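Local coordinates for Tat-secreted protein Rv2525c (Mycobacterium tuberculosis, PDB 4PMQ) that probably acts as a peptidoglycan hydrolase with glycosidase activity and displays esterase activity in vitro, preferring the short butyrate ester of p-nitrophenol, at residues 82-85 with 86-90; 113-116 with 117-121; 144-147 with 148-151; 161-164 with 165-168. All coordinates share one frame; numbering follows the deposited sequence. Where two conformers were deposited one is given.

Interaction 1: 82-85 with 86-90; sequences AGVQ and HARRG
His-86 N donates a hydrogen bond to Ala-82 O at 3.0 Å, nearly straight at 170°, one of the i to i+4 backbone bonds running through helix 79-96. Ala-87 N follows onto Gly-83 O at 2.8 Å and Arg-88 N onto Val-84 O at 3.0 Å, whereas the next one, Arg-89 N to Gln-85 O, is weak at 3.3 Å. The main side-chain contact is that of Val-84 with Arg-88, which lie side by side and point the same way. The arginine chain is extended from CG to NE and runs back along the helix, its CG passing 3.0 Å from Val-84 O; Val-84 CG2 then sits over one face of the guanidinium, toward its rim, 3.9 Å from Arg-88 NH2. On another side of the helix, His-86 CG is anti to the carbonyl carbon (chi1 -71°), which lays the imidazole back toward the preceding turn and brings CD2 to 4.1 Å from Ala-82 CB. His-86 and Arg-89 find their polar partners outside the two segments: His-86 ND1 is hydrogen-bonded to Tyr-66 OH, and Arg-89, bent at its second torsion, forms salt bridges with Glu-92 and Asp-34. Gly-83 and Ala-87 are buried, and the Ala-87 side chain touches Trp-129 and Val-132 of helix 115-133. This is the regular alpha-helix of a beta-alpha-beta unit, joining parallel strands 61-66 and 105-108 in the TIM-barrel-related glycoside hydrolase-like domain.

Interaction 2: 113-116 with 117-121; sequences PSYE and QYKNQ
Ser-114 and Gln-117 form a capping box at the N-terminus of helix 115-133, which links strands 105-108 and 138-142 of a beta-alpha-beta unit. The two bonds of the box are reciprocal. Gln-117 N donates a hydrogen bond to Ser-114 OG at 3.0 Å, and Ser-114 N donates one to Gln-117 OE1, also at 3.0 Å. The serine hydroxyl reaches the helix end because OG stands between its backbone N and carbonyl carbon (chi1 64°); the extended glutamine chain comes back past it and sets OE1 3.6 Å from Pro-113 CB. Regular backbone bonding starts with Tyr-118 N to Ser-114 O and continues with Lys-119 N to Tyr-115 O at 2.9 Å and an angle of 177°.

Among the rings, Tyr-115 CE1 approaches Tyr-118 CD2 at 4.2 Å, a modest apolar contact beside Trp-149, which meets both tyrosines. Tyr-118 OH is hydrogen-bonded to Asp-153.

A second polar pair joins Glu-116 to Asn-120, one turn on. The bent Glu-116 chain crosses Asn-120 at about a right angle. Asn-120 ND2 donates to the anti side of Glu-116 OE2 at 2.8 Å; the same oxygen accepts from a water at 2.6 Å, which also donates, weakly, to Gln-121 OE1.

Interaction 3: 144-147 with 148-151; sequences SKTI and DWAV
Lys-145 lies across the Trp-149 indole one turn along helix 144-153, its aliphatic chain packed closely on the ring. In one of two deposited conformers, Lys-145 CG stands 3.9 Å from the centroid of the six-membered ring, 19° off the normal, a CH-pi contact over the face; farther out, CE comes within 3.5 Å of Trp-149 CZ2. With CG anti to the backbone N (chi1 -175°), the lysine starts out over the indole. Lys-145 O lies over a face of the same indole, toward its rim, while accepting from Trp-149 N at 3.1 Å. Thr-146 OG1 is a more distant neighbour, 3.9 Å from Trp-149 CZ3, and Tyr-115 and Tyr-118 add further aromatic contacts to the tryptophan. Ile-147 is packed too, buried against Phe-159 and Gln-161 of strand 158-161.

The solvent side is looser. Exposed Val-151 brings CG2 to 4.0 Å from Ile-147 CG2 and also touches Phe-159. Asp-148 is exposed, and its end leads away from 144-147 toward a hydrogen bond with His-172. These contacts belong to an amphipathic helix of a beta-alpha-beta unit, connecting strands 138-142 and 158-161 in the TIM-barrel-like domain.

Interaction 4: 161-164 with 165-168; sequences QHNW and GSPK
Ser-166 OG donates to His-162 O at 2.8 Å, approaching in the carbonyl plane, and so closes the chain across the turn that follows strand 158-161. The hydroxyl turns back toward 161-164 because OG stands opposite the Ser-166 carbonyl carbon across the CA-CB bond (chi1 -63°). Gln-161 NE2 lies next to it, 3.7 Å from Ser-166 CB. The backbone adds a second, weaker closure, Ser-166 N to Asn-163 O at 3.4 Å, and a water lies 2.8 Å from both Asn-163 O and Ser-166 O.

Asn-163 to Ser-166 is a type II beta turn. Gly-165 holds its third position with a positive phi of 103°, which glycine readily adopts.

Further bonds fix the first half of the turn. Trp-164 N donates to His-162 ND1 at 3.1 Å, in the plane of the imidazole and at its edge, while His-162 NE2 is hydrogen-bonded to Ile-109 O; both ring nitrogens are therefore engaged and the ring's rotation is set. Gln-161 NE2 makes a weak bond of 3.3 Å to Asn-163 OD1, an oxygen that is also hydrogen-bonded to His-178. Both ends of the Gln-161 amide have partners farther along the loop, OE1 at His-172 N and NE2 at Tyr-170 O. Beyond them, Ser-144 N at the start of helix 144-153 is hydrogen-bonded to Ser-166 OG, and Asn-143 ND2 to Trp-164 O.

How the interactions relate
The four contacts follow one another along the chain within the glycoside hydrolase-like domain. Interactions 1, 2 and 3 lie on successive helices, 79-96, 115-133 and 144-153, which connect neighbouring parallel strands from 61-66 to 158-161; interaction 4 is in the loop after the last of these. The centres of interactions 1 and 2 are about 19 Å apart without touching, although residues of interaction 1 pack on helix 115-133 beyond interaction 2. Interactions 2 and 3, about 11 Å apart, meet where Tyr-118 OH probably bonds to Trp-149 O. Interaction 3 also touches interaction 4, likewise about 11 Å away, so 144-151 joins 113-121 to 161-168, which do not touch each other.

Interaction 1: 82-85 with 86-90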
loop_
_atom_site.group_PDB
_atom_site.type_symbol
_atom_site.label_atom_id
_atom_site.label_comp_id
_atom_site.label_asym_id
_atom_site.label_seq_id
_atom_site.Cartn_x
_atom_site.Cartn_y
_atom_site.Cartn_z
ATOM N N ALA A 82 -16.735 -6.978 -2.512
ATOM C CA ALA A 82 -15.452 -7.164 -1.824
ATOM C C ALA A 82 -14.843 -5.813 -1.406
ATOM O O ALA A 82 -14.273 -5.686 -0.323
ATOM C CB ALA A 82 -14.472 -7.926 -2.717
ATOM N N GLY A 83 -14.953 -4.823 -2.274
ATOM C CA GLY A 83 -14.403 -3.504 -1.999
ATOM C C GLY A 83 -14.915 -2.906 -0.701
ATOM O O GLY A 83 -14.113 -2.380 0.085
ATOM N N VAL A 84 -16.247 -2.977 -0.448
ATOM C CA VAL A 84 -16.762 -2.317 0.766
ATOM C C VAL A 84 -16.296 -3.043 2.019
ATOM O O VAL A 84 -15.920 -2.376 2.982
ATOM C CB VAL A 84 -18.291 -2.057 0.780
ATOM C CG1 VAL A 84 -18.687 -1.100 -0.337
ATOM C CG2 VAL A 84 -19.102 -3.348 0.708
ATOM N N GLN A 85 -16.262 -4.388 1.985
ATOM C CA GLN A 85 -15.797 -5.164 3.139
ATOM C C GLN A 85 -14.311 -4.858 3.449
ATOM O O GLN A 85 -13.962 -4.587 4.597
ATOM C CB GLN A 85 -15.968 -6.659 2.837
ATOM C CG GLN A 85 -17.439 -7.089 2.742
ATOM C CD GLN A 85 -17.632 -8.410 2.023
ATOM O OE1 GLN A 85 -16.680 -9.086 1.608
ATOM N NE2 GLN A 85 -18.883 -8.783 1.808
ATOM N N HIS A 86 -13.455 -4.867 2.418
ATOM C CA HIS A 86 -12.037 -4.616 2.656
ATOM C C HIS A 86 -11.786 -3.141 3.039
ATOM O O HIS A 86 -11.004 -2.869 3.954
ATOM C CB HIS A 86 -11.236 -5.013 1.405
ATOM C CG HIS A 86 -11.191 -6.499 1.217
ATOM N ND1 HIS A 86 -10.479 -7.325 2.098
ATOM C CD2 HIS A 86 -11.748 -7.272 0.256
ATOM C CE1 HIS A 86 -10.672 -8.563 1.672
ATOM N NE2 HIS A 86 -11.412 -8.581 0.557
ATOM N N ALA A 87 -12.469 -2.202 2.368
ATOM C CA ALA A 87 -12.253 -0.776 2.672
ATOM C C ALA A 87 -12.672 -0.424 4.100
ATOM O O ALA A 87 -11.988 0.329 4.790
ATOM C CB ALA A 87 -13.024 0.092 1.671
ATOM N N ARG A 88 -13.792 -0.981 4.558
ATOM C CA ARG A 88 -14.224 -0.729 5.934
ATOM C C ARG A 88 -13.163 -1.189 6.933
ATOM O O ARG A 88 -12.857 -0.477 7.888
ATOM C CB ARG A 88 -15.516 -1.482 6.220
ATOM C CG ARG A 88 -16.713 -0.882 5.504
ATOM C CD ARG A 88 -17.931 -1.767 5.736
ATOM N NE ARG A 88 -19.054 -1.405 4.872
ATOM C CZ ARG A 88 -20.053 -2.227 4.551
ATOM N NH1 ARG A 88 -20.103 -3.458 5.059
ATOM N NH2 ARG A 88 -21.009 -1.828 3.723
ATOM N N ARG A 89 -12.624 -2.399 6.705
ATOM C CA ARG A 89 -11.648 -2.991 7.616
ATOM C C ARG A 89 -10.339 -2.193 7.603
ATOM O O ARG A 89 -9.817 -1.838 8.666
ATOM C CB ARG A 89 -11.432 -4.468 7.275
ATOM C CG ARG A 89 -10.557 -5.198 8.285
ATOM C CD ARG A 89 -11.104 -5.115 9.720
ATOM N NE ARG A 89 -10.244 -5.869 10.626
ATOM C CZ ARG A 89 -10.203 -5.724 11.946
ATOM N NH1 ARG A 89 -10.968 -4.821 12.548
ATOM N NH2 ARG A 89 -9.395 -6.481 12.677
ATOM N N GLY A 90 -9.883 -1.827 6.414
ATOM C CA GLY A 90 -8.687 -1.004 6.291
ATOM C C GLY A 90 -8.843 0.326 7.010
ATOM O O GLY A 90 -7.974 0.719 7.795
#

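Interaction 2: 113-116 with 117-121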
loop_
_atom_site.group_PDB
_atom_site.type_symbol
_atom_site.label_atom_id
_atom_site.label_comp_id
_atom_site.label_asym_id
_atom_site.label_seq_id
_atom_site.Cartn_x
_atom_site.Cartn_y
_atom_site.Cartn_z
ATOM N N PRO A 113 -3.186 -7.524 -14.196
ATOM C CA PRO A 113 -4.487 -7.842 -14.800
ATOM C C PRO A 113 -4.637 -7.444 -16.255
ATOM O O PRO A 113 -4.013 -6.477 -16.717
ATOM C CB PRO A 113 -5.465 -7.008 -13.947
ATOM C CG PRO A 113 -4.657 -5.800 -13.571
ATOM C CD PRO A 113 -3.286 -6.349 -13.297
ATOM N N SER A 114 -5.570 -8.133 -16.938
ATOM C CA SER A 114 -6.015 -7.768 -18.274
ATOM C C SER A 114 -6.973 -6.583 -18.177
ATOM O O SER A 114 -7.565 -6.347 -17.099
ATOM C CB SER A 114 -6.756 -8.931 -18.912
ATOM O OG SER A 114 -7.934 -9.166 -18.139
ATOM N N TYR A 115 -7.247 -5.925 -19.335
ATOM C CA TYR A 115 -8.224 -4.837 -19.364
ATOM C C TYR A 115 -9.624 -5.379 -18.949
ATOM O O TYR A 115 -10.375 -4.693 -18.246
ATOM C CB TYR A 115 -8.259 -4.198 -20.760
ATOM C CG TYR A 115 -9.207 -3.029 -20.823
ATOM C CD1 TYR A 115 -8.878 -1.810 -20.240
ATOM C CD2 TYR A 115 -10.413 -3.122 -21.513
ATOM C CE1 TYR A 115 -9.770 -0.738 -20.256
ATOM C CE2 TYR A 115 -11.290 -2.041 -21.586
ATOM C CZ TYR A 115 -10.967 -0.851 -20.952
ATOM O OH TYR A 115 -11.830 0.218 -21.011
ATOM N N GLU A 116 -9.939 -6.632 -19.335
ATOM C CA GLU A 116 -11.211 -7.240 -18.945
ATOM C C GLU A 116 -11.326 -7.341 -17.413
ATOM O O GLU A 116 -12.393 -7.044 -16.861
ATOM C CB GLU A 116 -11.323 -8.635 -19.604
ATOM C CG GLU A 116 -12.561 -9.424 -19.247
ATOM C CD GLU A 116 -12.429 -10.211 -17.954
ATOM O OE1 GLU A 116 -11.330 -10.759 -17.706
ATOM O OE2 GLU A 116 -13.425 -10.307 -17.199
ATOM N N GLN A 117 -10.238 -7.756 -16.725
ATOM C CA GLN A 117 -10.259 -7.885 -15.253
ATOM C C GLN A 117 -10.381 -6.516 -14.619
ATOM O O GLN A 117 -11.135 -6.340 -13.675
ATOM C CB GLN A 117 -9.005 -8.616 -14.761
ATOM C CG GLN A 117 -9.087 -10.105 -15.114
ATOM C CD GLN A 117 -7.771 -10.798 -14.850
ATOM O OE1 GLN A 117 -6.682 -10.232 -15.046
ATOM N NE2 GLN A 117 -7.855 -12.032 -14.391
ATOM N N TYR A 118 -9.682 -5.544 -15.172
ATOM C CA TYR A 118 -9.722 -4.168 -14.658
ATOM C C TYR A 118 -11.152 -3.608 -14.745
ATOM O O TYR A 118 -11.722 -3.181 -13.728
ATOM C CB TYR A 118 -8.741 -3.301 -15.459
ATOM C CG TYR A 118 -8.940 -1.824 -15.152
ATOM C CD1 TYR A 118 -8.481 -1.268 -13.954
ATOM C CD2 TYR A 118 -9.616 -0.989 -16.042
ATOM C CE1 TYR A 118 -8.723 0.076 -13.637
ATOM C CE2 TYR A 118 -9.868 0.344 -15.732
ATOM C CZ TYR A 118 -9.439 0.868 -14.517
ATOM O OH TYR A 118 -9.661 2.195 -14.233
ATOM N N LYS A 119 -11.736 -3.616 -15.953
ATOM C CA LYS A 119 -13.073 -3.046 -16.151
ATOM C C LYS A 119 -14.163 -3.804 -15.392
ATOM O O LYS A 119 -15.093 -3.182 -14.852
ATOM C CB LYS A 119 -13.417 -2.998 -17.644
ATOM C CG LYS A 119 -14.694 -2.235 -17.976
ATOM C CD LYS A 119 -14.520 -0.695 -17.873
ATOM C CE LYS A 119 -15.824 0.040 -17.623
ATOM N NZ LYS A 119 -16.876 -0.299 -18.624
ATOM N N ASN A 120 -14.085 -5.130 -15.384
ATOM C CA ASN A 120 -15.160 -5.909 -14.771
ATOM C C ASN A 120 -15.051 -6.079 -13.262
ATOM O O ASN A 120 -16.090 -6.272 -12.606
ATOM C CB ASN A 120 -15.239 -7.280 -15.423
ATOM C CG ASN A 120 -15.666 -7.251 -16.881
ATOM O OD1 ASN A 120 -16.378 -6.337 -17.318
ATOM N ND2 ASN A 120 -15.357 -8.342 -17.627
ATOM N N GLN A 121 -13.827 -6.088 -12.721
ATOM C CA GLN A 121 -13.647 -6.362 -11.284
ATOM C C GLN A 121 -12.930 -5.225 -10.532
ATOM O O GLN A 121 -13.386 -4.793 -9.462
ATOM C CB GLN A 121 -12.859 -7.673 -11.115
ATOM C CG GLN A 121 -13.662 -8.907 -11.639
ATOM C CD GLN A 121 -12.844 -10.180 -11.757
ATOM O OE1 GLN A 121 -12.130 -10.392 -12.746
ATOM N NE2 GLN A 121 -12.991 -11.104 -10.789
HETATM O O HOH W 1 -14.075 -10.850 -14.726
#

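Interaction 3: 144-147 with 148-151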
loop_
_atom_site.group_PDB
_atom_site.type_symbol
_atom_site.label_atom_id
_atom_site.label_comp_id
_atom_site.label_asym_id
_atom_site.label_seq_id
_atom_site.Cartn_x
_atom_site.Cartn_y
_atom_site.Cartn_z
ATOM N N SER A 144 2.206 -0.066 -13.745
ATOM C CA SER A 144 2.015 1.216 -14.424
ATOM C C SER A 144 0.873 1.199 -15.437
ATOM O O SER A 144 0.252 2.250 -15.635
ATOM C CB SER A 144 3.313 1.674 -15.080
ATOM O OG SER A 144 3.706 0.776 -16.089
ATOM N N LYS A 145 0.585 0.026 -16.047
ATOM C CA LYS A 145 -0.534 -0.124 -16.985
ATOM C C LYS A 145 -1.869 0.103 -16.258
ATOM O O LYS A 145 -2.764 0.796 -16.775
ATOM C CB LYS A 145 -0.506 -1.520 -17.620
ATOM C CG LYS A 145 -1.581 -1.704 -18.693
ATOM C CD LYS A 145 -1.387 -2.993 -19.485
ATOM C CE LYS A 145 -2.071 -2.978 -20.837
ATOM N NZ LYS A 145 -1.738 -1.781 -21.664
ATOM N N THR A 146 -2.002 -0.500 -15.080
ATOM C CA THR A 146 -3.219 -0.416 -14.266
ATOM C C THR A 146 -3.370 1.009 -13.704
ATOM O O THR A 146 -4.487 1.552 -13.661
ATOM C CB THR A 146 -3.195 -1.515 -13.176
ATOM O OG1 THR A 146 -3.098 -2.799 -13.815
ATOM C CG2 THR A 146 -4.486 -1.504 -12.322
ATOM N N ILE A 147 -2.245 1.612 -13.287
ATOM C CA ILE A 147 -2.253 2.996 -12.830
ATOM C C ILE A 147 -2.777 3.872 -13.969
ATOM O O ILE A 147 -3.659 4.704 -13.744
ATOM C CB ILE A 147 -0.855 3.446 -12.349
ATOM C CG1 ILE A 147 -0.537 2.809 -10.969
ATOM C CG2 ILE A 147 -0.767 4.979 -12.269
ATOM C CD1 ILE A 147 0.950 2.958 -10.610
ATOM N N ASP A 148 -2.297 3.632 -15.211
ATOM C CA ASP A 148 -2.760 4.494 -16.304
ATOM C C ASP A 148 -4.267 4.346 -16.543
ATOM O O ASP A 148 -4.974 5.344 -16.760
ATOM C CB ASP A 148 -1.999 4.241 -17.607
ATOM C CG ASP A 148 -2.033 5.524 -18.399
ATOM O OD1 ASP A 148 -1.224 6.425 -18.089
ATOM O OD2 ASP A 148 -2.925 5.666 -19.274
ATOM N N TRP A 149 -4.762 3.108 -16.482
ATOM C CA TRP A 149 -6.201 2.913 -16.684
ATOM C C TRP A 149 -7.000 3.654 -15.618
ATOM O O TRP A 149 -7.989 4.331 -15.950
ATOM C CB TRP A 149 -6.565 1.431 -16.636
ATOM C CG TRP A 149 -6.081 0.589 -17.774
ATOM C CD1 TRP A 149 -6.050 0.927 -19.095
ATOM C CD2 TRP A 149 -5.777 -0.821 -17.715
ATOM N NE1 TRP A 149 -5.672 -0.169 -19.856
ATOM C CE2 TRP A 149 -5.515 -1.252 -19.032
ATOM C CE3 TRP A 149 -5.714 -1.759 -16.671
ATOM C CZ2 TRP A 149 -5.155 -2.576 -19.330
ATOM C CZ3 TRP A 149 -5.363 -3.072 -16.970
ATOM C CH2 TRP A 149 -5.018 -3.446 -18.275
ATOM N N ALA A 150 -6.549 3.553 -14.341
ATOM C CA ALA A 150 -7.211 4.200 -13.184
ATOM C C ALA A 150 -7.152 5.739 -13.319
ATOM O O ALA A 150 -8.168 6.413 -13.136
ATOM C CB ALA A 150 -6.562 3.744 -11.900
ATOM N N VAL A 151 -5.978 6.279 -13.670
ATOM C CA VAL A 151 -5.835 7.727 -13.865
ATOM C C VAL A 151 -6.796 8.199 -14.965
ATOM O O VAL A 151 -7.512 9.196 -14.792
ATOM C CB VAL A 151 -4.380 8.124 -14.197
ATOM C CG1 VAL A 151 -4.296 9.586 -14.662
ATOM C CG2 VAL A 151 -3.478 7.884 -13.002
#

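Interaction 4: 161-164 with 165-168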
loop_
_atom_site.group_PDB
_atom_site.type_symbol
_atom_site.label_atom_id
_atom_site.label_comp_id
_atom_site.label_asym_id
_atom_site.label_seq_id
_atom_site.Cartn_x
_atom_site.Cartn_y
_atom_site.Cartn_z
ATOM N N GLN A 161 3.480 2.477 -7.750
ATOM C CA GLN A 161 3.771 1.547 -8.824
ATOM C C GLN A 161 4.531 0.316 -8.388
ATOM O O GLN A 161 5.562 0.448 -7.707
ATOM C CB GLN A 161 4.576 2.247 -9.930
ATOM C CG GLN A 161 4.882 1.313 -11.116
ATOM C CD GLN A 161 5.720 2.034 -12.149
ATOM O OE1 GLN A 161 5.506 3.220 -12.392
ATOM N NE2 GLN A 161 6.724 1.359 -12.707
ATOM N N HIS A 162 4.079 -0.868 -8.864
ATOM C CA HIS A 162 4.865 -2.116 -8.758
ATOM C C HIS A 162 5.305 -2.489 -10.176
ATOM O O HIS A 162 4.749 -1.982 -11.151
ATOM C CB HIS A 162 4.194 -3.283 -8.022
ATOM C CG HIS A 162 2.992 -3.900 -8.670
ATOM N ND1 HIS A 162 3.101 -4.695 -9.816
ATOM C CD2 HIS A 162 1.715 -3.948 -8.227
ATOM C CE1 HIS A 162 1.887 -5.185 -10.033
ATOM N NE2 HIS A 162 1.018 -4.767 -9.106
ATOM N N ASN A 163 6.302 -3.347 -10.299
ATOM C CA ASN A 163 6.896 -3.629 -11.608
ATOM C C ASN A 163 6.405 -4.917 -12.312
ATOM O O ASN A 163 6.934 -5.268 -13.372
ATOM C CB ASN A 163 8.408 -3.670 -11.436
ATOM C CG ASN A 163 8.966 -2.282 -11.200
ATOM O OD1 ASN A 163 8.256 -1.256 -11.349
ATOM N ND2 ASN A 163 10.248 -2.217 -10.869
ATOM N N TRP A 164 5.390 -5.581 -11.774
ATOM C CA TRP A 164 4.889 -6.791 -12.409
ATOM C C TRP A 164 3.899 -6.376 -13.482
ATOM O O TRP A 164 2.723 -6.146 -13.174
ATOM C CB TRP A 164 4.260 -7.706 -11.350
ATOM C CG TRP A 164 3.693 -8.981 -11.913
ATOM C CD1 TRP A 164 3.982 -9.555 -13.124
ATOM C CD2 TRP A 164 2.759 -9.854 -11.268
ATOM N NE1 TRP A 164 3.234 -10.702 -13.292
ATOM C CE2 TRP A 164 2.534 -10.948 -12.137
ATOM C CE3 TRP A 164 2.122 -9.844 -10.013
ATOM C CZ2 TRP A 164 1.629 -11.976 -11.822
ATOM C CZ3 TRP A 164 1.289 -10.901 -9.679
ATOM C CH2 TRP A 164 1.047 -11.948 -10.580
ATOM N N GLY A 165 4.399 -6.225 -14.706
ATOM C CA GLY A 165 3.557 -5.771 -15.812
ATOM C C GLY A 165 3.795 -4.313 -16.150
ATOM O O GLY A 165 2.983 -3.695 -16.855
ATOM N N SER A 166 4.901 -3.740 -15.611
ATOM C CA SER A 166 5.332 -2.381 -15.969
ATOM C C SER A 166 6.527 -2.497 -16.938
ATOM O O SER A 166 7.326 -3.431 -16.795
ATOM C CB SER A 166 5.740 -1.593 -14.724
ATOM O OG SER A 166 4.631 -1.417 -13.841
ATOM N N PRO A 167 6.675 -1.566 -17.904
ATOM C CA PRO A 167 7.846 -1.619 -18.820
ATOM C C PRO A 167 9.162 -1.514 -18.052
ATOM O O PRO A 167 9.213 -0.812 -17.046
ATOM C CB PRO A 167 7.637 -0.386 -19.715
ATOM C CG PRO A 167 6.150 -0.128 -19.669
ATOM C CD PRO A 167 5.800 -0.422 -18.233
ATOM N N LYS A 168 10.215 -2.227 -18.481
ATOM C CA LYS A 168 11.505 -2.194 -17.771
ATOM C C LYS A 168 12.024 -0.761 -17.658
ATOM O O LYS A 168 11.957 -0.005 -18.630
ATOM C CB LYS A 168 12.550 -3.077 -18.490
HETATM O O HOH W 2 9.153 -4.746 -15.058
#